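Local atomic coordinates of uncharacterized metal-dependent hydrolase (Pyrococcus horikoshii, PDB entry 3IGH), a protein that probably hydrolyses carbon-nitrogen bonds other than peptide bonds, as a TIM-barrel member of the amidohydrolase family whose substrate is unknown. Residues 362-365 / 366-370; 250-254 / 255-259. All blocks are in the same frame, centred on the assembly; numbering follows the deposited sequence. Where two conformers were deposited one is given.

Contact 1 (362-365 / 366-370); sequences PHFI and ISDWW. With SO4 (sulfate ion), chain E.
Ile366 lays its side chain over the imidazole of His363, three residues back, and shows how one turn can present a ring to a charged partner. CB of Ile366 stands 4.1 Å from the centroid of the His363 ring, 13° off its normal, a CH-pi contact over the face. The two branches then spread across the ring: CG2 of Ile366 comes to 3.8 Å from CE1 of His363, and CD1 to 3.7 Å from CD2. With CG anti to the backbone N (chi1 -157°), NE2 of His363 donates to O4 of a bound sulfate over 2.9 Å. A weak second bond goes to O3. At the ring's other nitrogen, ND1 is hydrogen-bonded to Glu404, which also binds the hydroxyl of Ser367.

Backbone bonds four residues apart close the helical turn. Ser367 N donates to His363 O (3.2 Å), and Asp368 N to Phe364 O (2.9 Å). Phe364 and Asp368 run side by side in the same direction, and CD2 of Phe364, at the ring edge, lies 3.3 Å from OD2 of Asp368, the ring and carboxylate planes 75° apart. Tyr384 hydrogen-bonds that same oxygen, while His339 meets the Phe364 ring edge-to-face. Past this point the helix ends, Asp368 forming the centre of an inverse gamma turn, and a water donates to both Ile365 O and Asp368 O.

Bound by Glu404 and covered by Ile366, the imidazole is probably held against rotation; with Lys422, which shares the sulfate, it makes a spot suited to an anion, although this ion probably came from the crystallisation liquor.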
ATOM      1  N   PRO A 362     -21.136 -19.365 -12.048  1.00 32.09           N
ATOM      2  CA  PRO A 362     -21.863 -20.296 -12.935  1.00 32.28           C
ATOM      3  C   PRO A 362     -21.724 -21.795 -12.649  1.00 32.84           C
ATOM      4  O   PRO A 362     -22.675 -22.534 -12.883  1.00 34.78           O
ATOM      5  CB  PRO A 362     -21.339 -19.936 -14.329  1.00 30.75           C
ATOM      6  CG  PRO A 362     -20.977 -18.474 -14.199  1.00 31.75           C
ATOM      7  CD  PRO A 362     -20.360 -18.378 -12.825  1.00 26.09           C
ATOM      8  N   HIS A 363     -20.588 -22.241 -12.114  1.00 31.76           N
ATOM      9  CA  HIS A 363     -20.431 -23.662 -11.797  1.00 33.39           C
ATOM     10  C   HIS A 363     -21.360 -24.183 -10.685  1.00 36.65           C
ATOM     11  O   HIS A 363     -21.547 -25.396 -10.556  1.00 30.80           O
ATOM     12  CB  HIS A 363     -18.965 -24.044 -11.558  1.00 30.50           C
ATOM     13  CG  HIS A 363     -18.687 -25.499 -11.781  1.00 34.20           C
ATOM     14  ND1 HIS A 363     -18.727 -26.425 -10.764  1.00 32.30           N
ATOM     15  CD2 HIS A 363     -18.409 -26.192 -12.911  1.00 36.19           C
ATOM     16  CE1 HIS A 363     -18.461 -27.625 -11.251  1.00 36.25           C
ATOM     17  NE2 HIS A 363     -18.268 -27.511 -12.551  1.00 35.47           N
ATOM     18  N   PHE A 364     -21.964 -23.273  -9.909  1.00 29.39           N
ATOM     19  CA  PHE A 364     -23.015 -23.645  -8.946  1.00 29.98           C
ATOM     20  C   PHE A 364     -24.220 -24.334  -9.612  1.00 31.92           C
ATOM     21  O   PHE A 364     -24.880 -25.141  -8.976  1.00 33.85           O
ATOM     22  CB  PHE A 364     -23.514 -22.431  -8.143  1.00 33.11           C
ATOM     23  CG  PHE A 364     -22.661 -22.081  -6.935  1.00 32.08           C
ATOM     24  CD1 PHE A 364     -21.329 -21.706  -7.072  1.00 38.30           C
ATOM     25  CD2 PHE A 364     -23.210 -22.108  -5.654  1.00 47.12           C
ATOM     26  CE1 PHE A 364     -20.552 -21.359  -5.945  1.00 31.28           C
ATOM     27  CE2 PHE A 364     -22.444 -21.777  -4.534  1.00 45.02           C
ATOM     28  CZ  PHE A 364     -21.113 -21.399  -4.684  1.00 41.65           C
ATOM     29  N   ILE A 365     -24.515 -23.990 -10.868  1.00 32.44           N
ATOM     30  CA  ILE A 365     -25.529 -24.704 -11.667  1.00 36.44           C
ATOM     31  C   ILE A 365     -25.273 -26.220 -11.660  1.00 36.36           C
ATOM     32  O   ILE A 365     -26.198 -27.019 -11.476  1.00 37.69           O
ATOM     33  CB  ILE A 365     -25.559 -24.192 -13.132  1.00 37.44           C
ATOM     34  CG1 ILE A 365     -26.109 -22.762 -13.193  1.00 34.44           C
ATOM     35  CG2 ILE A 365     -26.385 -25.118 -14.051  1.00 39.17           C
ATOM     36  CD1 ILE A 365     -25.798 -22.066 -14.486  1.00 36.82           C
ATOM     37  N   ILE A 366     -24.001 -26.588 -11.804  1.00 36.82           N
ATOM     38  CA  ILE A 366     -23.604 -27.989 -11.853  0.50 37.18           C
ATOM     39  C   ILE A 366     -23.619 -28.660 -10.485  1.00 40.13           C
ATOM     40  O   ILE A 366     -24.140 -29.777 -10.350  1.00 37.04           O
ATOM     41  CB  ILE A 366     -22.242 -28.150 -12.576  0.50 39.81           C
ATOM     42  CG1 ILE A 366     -22.466 -28.022 -14.081  0.50 39.94           C
ATOM     43  CG2 ILE A 366     -21.567 -29.491 -12.252  0.50 39.66           C
ATOM     44  CD1 ILE A 366     -21.281 -27.517 -14.815  0.50 38.32           C
ATOM     45  N   SER A 367     -23.072 -27.980  -9.473  1.00 33.21           N
ATOM     46  CA  SER A 367     -22.928 -28.558  -8.139  0.50 32.95           C
ATOM     47  C   SER A 367     -24.242 -28.625  -7.369  1.00 35.02           C
ATOM     48  O   SER A 367     -24.496 -29.595  -6.647  1.00 36.97           O
ATOM     49  CB  SER A 367     -21.886 -27.783  -7.326  0.50 34.48           C
ATOM     50  OG  SER A 367     -20.584 -27.990  -7.843  0.50 43.53           O
ATOM     51  N   ASP A 368     -25.070 -27.595  -7.516  1.00 34.72           N
ATOM     52  CA  ASP A 368     -26.297 -27.482  -6.733  1.00 34.66           C
ATOM     53  C   ASP A 368     -27.462 -28.210  -7.409  1.00 32.43           C
ATOM     54  O   ASP A 368     -28.424 -27.577  -7.857  1.00 32.32           O
ATOM     55  CB  ASP A 368     -26.669 -26.002  -6.492  1.00 38.26           C
ATOM     56  CG  ASP A 368     -25.624 -25.233  -5.661  1.00 49.46           C
ATOM     57  OD1 ASP A 368     -24.558 -25.787  -5.307  1.00 46.27           O
ATOM     58  OD2 ASP A 368     -25.898 -24.057  -5.347  1.00 66.62           O
ATOM     59  N   TRP A 369     -27.388 -29.541  -7.444  1.00 32.20           N
ATOM     60  CA  TRP A 369     -28.409 -30.361  -8.110  1.00 32.14           C
ATOM     61  C   TRP A 369     -29.791 -30.253  -7.469  1.00 30.87           C
ATOM     62  O   TRP A 369     -30.803 -30.451  -8.143  1.00 32.82           O
ATOM     63  CB  TRP A 369     -27.970 -31.827  -8.203  1.00 27.10           C
ATOM     64  CG  TRP A 369     -27.596 -32.472  -6.876  1.00 26.42           C
ATOM     65  CD1 TRP A 369     -26.337 -32.609  -6.354  1.00 33.44           C
ATOM     66  CD2 TRP A 369     -28.495 -33.051  -5.918  1.00 31.75           C
ATOM     67  NE1 TRP A 369     -26.401 -33.253  -5.133  1.00 30.33           N
ATOM     68  CE2 TRP A 369     -27.711 -33.545  -4.852  1.00 35.67           C
ATOM     69  CE3 TRP A 369     -29.884 -33.229  -5.874  1.00 31.43           C
ATOM     70  CZ2 TRP A 369     -28.273 -34.172  -3.742  1.00 40.11           C
ATOM     71  CZ3 TRP A 369     -30.442 -33.856  -4.771  1.00 41.22           C
ATOM     72  CH2 TRP A 369     -29.638 -34.317  -3.718  1.00 42.73           C
ATOM     73  N   TRP A 370     -29.821 -29.900  -6.183  1.00 30.90           N
ATOM     74  CA  TRP A 370     -31.050 -29.884  -5.370  1.00 37.00           C
ATOM     75  C   TRP A 370     -31.824 -28.568  -5.448  1.00 33.55           C
ATOM     76  O   TRP A 370     -32.806 -28.386  -4.730  1.00 33.17           O
ATOM     77  CB  TRP A 370     -30.692 -30.174  -3.903  1.00 38.63           C
ATOM     78  CG  TRP A 370     -29.327 -29.664  -3.556  1.00 42.48           C
ATOM     79  CD1 TRP A 370     -28.191 -30.407  -3.365  1.00 32.87           C
ATOM     80  CD2 TRP A 370     -28.938 -28.292  -3.408  1.00 39.04           C
ATOM     81  NE1 TRP A 370     -27.123 -29.581  -3.100  1.00 40.54           N
ATOM     82  CE2 TRP A 370     -27.554 -28.279  -3.119  1.00 41.69           C
ATOM     83  CE3 TRP A 370     -29.626 -27.073  -3.485  1.00 31.72           C
ATOM     84  CZ2 TRP A 370     -26.849 -27.097  -2.908  1.00 31.43           C
ATOM     85  CZ3 TRP A 370     -28.921 -25.902  -3.286  1.00 36.56           C
ATOM     86  CH2 TRP A 370     -27.550 -25.923  -2.998  1.00 36.13           C
TER
HETATM   87  S   SO4 E   4     -17.813 -30.539 -14.505  1.00 54.72           S
HETATM   88  O1  SO4 E   4     -16.682 -31.311 -15.010  1.00 56.57           O
HETATM   89  O2  SO4 E   4     -19.043 -30.989 -15.153  1.00 51.42           O
HETATM   90  O3  SO4 E   4     -17.909 -30.702 -13.059  1.00 54.59           O
HETATM   91  O4  SO4 E   4     -17.618 -29.128 -14.816  1.00 55.79           O
HETATM   92  O   HOH W   1     -28.657 -27.069 -10.520  1.00 34.27           O

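Contact 2 (250-254 / 255-259); sequences RFQGN and RLTIA. With SO4 (sulfate ion), chain K; SO4 (sulfate ion), chain O.
Arg255 and Asn254, neighbours at the turn, both reach the chain K sulfate, and the arginine goes on to a second; both ions probably come from the crystallisation liquor. ND2 of Asn254 points at O3 of the first, doubtfully close. In Arg255, CB leaves the backbone beside the Asn254 carbonyl, CG and CD pass O2 of the same sulfate, and a bend at chi2 (-71°) followed by an extended chi3 lets NE donate to that oxygen over 2.9 Å, nearly straight at 169°. At the tip NH2 of Arg255 donates to O3 of the chain O sulfate (3.0 Å), while NH1 forms a salt bridge with Glu466 and a hydrogen bond with Asn230. A leucine in its place would probably leave Glu466 without its charged mate and Asn230 without this donor.

The turn joins strands 251-252 and 256-264 of a beta hairpin. Phe251 and Ile258 are an antiparallel hydrogen-bonded pair; on their face Phe251 meets Phe251 of the second subunit. Gln252 and Thr257 occupy the other, CG of Gln252 3.4 Å from OG1 of Thr257. Glu222 accepts the backbone N-H groups of Asn254, Arg255 and Leu256. At the far end the guanidinium of Arg250 lies with one face over CA of Ala259.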
ATOM      1  N   ARG A 250      -8.408   2.176   0.663  1.00 30.12           N
ATOM      2  CA  ARG A 250      -7.958   1.596  -0.606  0.50 29.20           C
ATOM      3  C   ARG A 250      -6.496   1.956  -0.833  1.00 31.44           C
ATOM      4  O   ARG A 250      -6.084   3.111  -0.656  1.00 31.09           O
ATOM      5  CB  ARG A 250      -8.829   1.989  -1.810  0.50 31.58           C
ATOM      6  CG  ARG A 250      -8.531   1.108  -3.040  0.50 37.35           C
ATOM      7  CD  ARG A 250      -9.621   1.107  -4.095  0.50 45.27           C
ATOM      8  NE  ARG A 250      -9.509  -0.049  -4.993  0.50 39.51           N
ATOM      9  CZ  ARG A 250     -10.392  -1.047  -5.059  0.50 45.19           C
ATOM     10  NH1 ARG A 250     -11.476  -1.038  -4.289  0.50 12.88           N
ATOM     11  NH2 ARG A 250     -10.201  -2.054  -5.910  0.50 27.69           N
ATOM     12  N   PHE A 251      -5.715   0.941  -1.188  1.00 28.68           N
ATOM     13  CA  PHE A 251      -4.279   1.085  -1.372  0.80 31.13           C
ATOM     14  C   PHE A 251      -3.848   0.068  -2.423  1.00 33.46           C
ATOM     15  O   PHE A 251      -4.010  -1.144  -2.223  1.00 29.33           O
ATOM     16  CB  PHE A 251      -3.570   0.826  -0.030  0.80 29.46           C
ATOM     17  CG  PHE A 251      -2.195   1.464   0.104  0.80 39.17           C
ATOM     18  CD1 PHE A 251      -1.798   2.526  -0.697  0.80 42.96           C
ATOM     19  CD2 PHE A 251      -1.308   1.008   1.088  0.80 42.97           C
ATOM     20  CE1 PHE A 251      -0.524   3.102  -0.545  0.80 45.48           C
ATOM     21  CE2 PHE A 251      -0.042   1.582   1.257  0.80 42.88           C
ATOM     22  CZ  PHE A 251       0.351   2.632   0.436  0.80 36.54           C
ATOM     23  N   GLN A 252      -3.309   0.568  -3.527  1.00 28.78           N
ATOM     24  CA  GLN A 252      -2.909  -0.283  -4.625  0.50 33.57           C
ATOM     25  C   GLN A 252      -1.388  -0.396  -4.656  1.00 30.45           C
ATOM     26  O   GLN A 252      -0.675   0.582  -4.909  1.00 31.60           O
ATOM     27  CB  GLN A 252      -3.473   0.274  -5.932  0.50 36.05           C
ATOM     28  CG  GLN A 252      -4.015  -0.779  -6.873  0.50 52.12           C
ATOM     29  CD  GLN A 252      -3.200  -0.905  -8.133  0.50 56.48           C
ATOM     30  OE1 GLN A 252      -3.106   0.039  -8.915  0.50 48.33           O
ATOM     31  NE2 GLN A 252      -2.617  -2.079  -8.350  0.50 74.55           N
ATOM     32  N   GLY A 253      -0.898  -1.593  -4.357  1.00 29.95           N
ATOM     33  CA  GLY A 253       0.526  -1.893  -4.419  1.00 28.77           C
ATOM     34  C   GLY A 253       0.877  -2.467  -5.771  1.00 32.50           C
ATOM     35  O   GLY A 253       0.197  -2.204  -6.768  1.00 29.27           O
ATOM     36  N   ASN A 254       1.941  -3.259  -5.803  1.00 28.35           N
ATOM     37  CA  ASN A 254       2.398  -3.888  -7.029  1.00 32.56           C
ATOM     38  C   ASN A 254       1.455  -5.014  -7.467  1.00 34.91           C
ATOM     39  O   ASN A 254       0.966  -5.032  -8.588  1.00 34.79           O
ATOM     40  CB  ASN A 254       3.809  -4.432  -6.816  1.00 34.80           C
ATOM     41  CG  ASN A 254       4.363  -5.107  -8.045  1.00 46.60           C
ATOM     42  OD1 ASN A 254       4.220  -4.608  -9.165  1.00 48.18           O
ATOM     43  ND2 ASN A 254       4.996  -6.253  -7.845  1.00 45.82           N
ATOM     44  N   ARG A 255       1.195  -5.945  -6.565  1.00 27.47           N
ATOM     45  CA  ARG A 255       0.266  -7.040  -6.837  1.00 25.44           C
ATOM     46  C   ARG A 255      -0.932  -7.032  -5.893  1.00 31.85           C
ATOM     47  O   ARG A 255      -2.019  -7.482  -6.264  1.00 31.59           O
ATOM     48  CB  ARG A 255       0.996  -8.371  -6.699  1.00 30.14           C
ATOM     49  CG  ARG A 255       2.002  -8.628  -7.793  1.00 32.09           C
ATOM     50  CD  ARG A 255       1.293  -8.906  -9.077  1.00 33.50           C
ATOM     51  NE  ARG A 255       2.173  -9.512 -10.072  1.00 41.81           N
ATOM     52  CZ  ARG A 255       1.766  -9.900 -11.273  1.00 44.08           C
ATOM     53  NH1 ARG A 255       0.496  -9.746 -11.624  1.00 43.80           N
ATOM     54  NH2 ARG A 255       2.629 -10.439 -12.124  1.00 41.30           N
ATOM     55  N   LEU A 256      -0.717  -6.536  -4.675  1.00 27.68           N
ATOM     56  CA  LEU A 256      -1.755  -6.501  -3.651  1.00 29.72           C
ATOM     57  C   LEU A 256      -2.489  -5.164  -3.639  1.00 29.07           C
ATOM     58  O   LEU A 256      -1.864  -4.095  -3.589  1.00 28.14           O
ATOM     59  CB  LEU A 256      -1.140  -6.770  -2.267  1.00 28.45           C
ATOM     60  CG  LEU A 256      -2.066  -6.724  -1.039  1.00 27.84           C
ATOM     61  CD1 LEU A 256      -3.110  -7.861  -1.103  1.00 20.75           C
ATOM     62  CD2 LEU A 256      -1.254  -6.796   0.258  1.00 29.46           C
ATOM     63  N   THR A 257      -3.815  -5.239  -3.675  1.00 26.09           N
ATOM     64  CA  THR A 257      -4.683  -4.094  -3.444  1.00 27.00           C
ATOM     65  C   THR A 257      -5.504  -4.344  -2.182  1.00 26.54           C
ATOM     66  O   THR A 257      -6.179  -5.379  -2.067  1.00 25.51           O
ATOM     67  CB  THR A 257      -5.671  -3.895  -4.618  1.00 30.04           C
ATOM     68  OG1 THR A 257      -4.940  -3.851  -5.847  1.00 33.41           O
ATOM     69  CG2 THR A 257      -6.489  -2.599  -4.463  1.00 27.03           C
ATOM     70  N   ILE A 258      -5.452  -3.409  -1.236  1.00 26.34           N
ATOM     71  CA  ILE A 258      -6.427  -3.399  -0.142  1.00 25.68           C
ATOM     72  C   ILE A 258      -7.677  -2.821  -0.787  1.00 29.80           C
ATOM     73  O   ILE A 258      -7.720  -1.631  -1.097  1.00 27.56           O
ATOM     74  CB  ILE A 258      -5.942  -2.537   1.061  1.00 27.11           C
ATOM     75  CG1 ILE A 258      -4.526  -2.956   1.490  1.00 26.31           C
ATOM     76  CG2 ILE A 258      -6.941  -2.611   2.240  1.00 25.57           C
ATOM     77  CD1 ILE A 258      -4.364  -4.456   1.830  1.00 29.89           C
ATOM     78  N   ALA A 259      -8.663  -3.671  -1.048  1.00 25.86           N
ATOM     79  CA  ALA A 259      -9.754  -3.313  -1.962  1.00 25.33           C
ATOM     80  C   ALA A 259     -11.085  -2.976  -1.273  1.00 25.42           C
ATOM     81  O   ALA A 259     -11.796  -2.073  -1.703  1.00 24.32           O
ATOM     82  CB  ALA A 259      -9.973  -4.440  -3.002  1.00 23.28           C
TER
HETATM   83  S   SO4 K  10       5.645  -8.780 -10.576  0.50 56.05           S
HETATM   84  O1  SO4 K  10       6.969  -9.218 -11.006  0.50 50.60           O
HETATM   85  O2  SO4 K  10       5.049  -9.796  -9.715  0.50 39.48           O
HETATM   86  O3  SO4 K  10       5.762  -7.525  -9.847  0.50 47.32           O
HETATM   87  O4  SO4 K  10       4.800  -8.564 -11.746  0.50 62.72           O
HETATM   88  S   SO4 O  14       2.936 -12.153 -15.451  0.50 63.47           S
HETATM   89  O1  SO4 O  14       3.876 -11.545 -16.388  0.50 53.41           O
HETATM   90  O2  SO4 O  14       3.681 -12.646 -14.298  0.50 49.81           O
HETATM   91  O3  SO4 O  14       1.974 -11.148 -15.008  0.50 41.69           O
HETATM   92  O4  SO4 O  14       2.229 -13.265 -16.085  0.50 52.31           O

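Overall arrangement
The chain reaches contact 2 first. Just after helix 237-246, this hairpin turns the chain back into strand 256-264, which takes its place between strands 230-235 and 310-315. The chain then passes through strands 310-315, 336-337 and 357-360, with helices between, before contact 1 forms directly beyond the last of these. Each contact closes only a few residues, and the two lie in series, neither nested nor crossed. Their centres are about 32 Å apart, on opposite sides of the chain's centre. Contact 2 sits where one parallel strand begins and contact 1 where another ends, consistent with opposite ends of the amidohydrolase barrel; contact 2 also meets the second subunit, contact 1 helices 386-392 and 408-417.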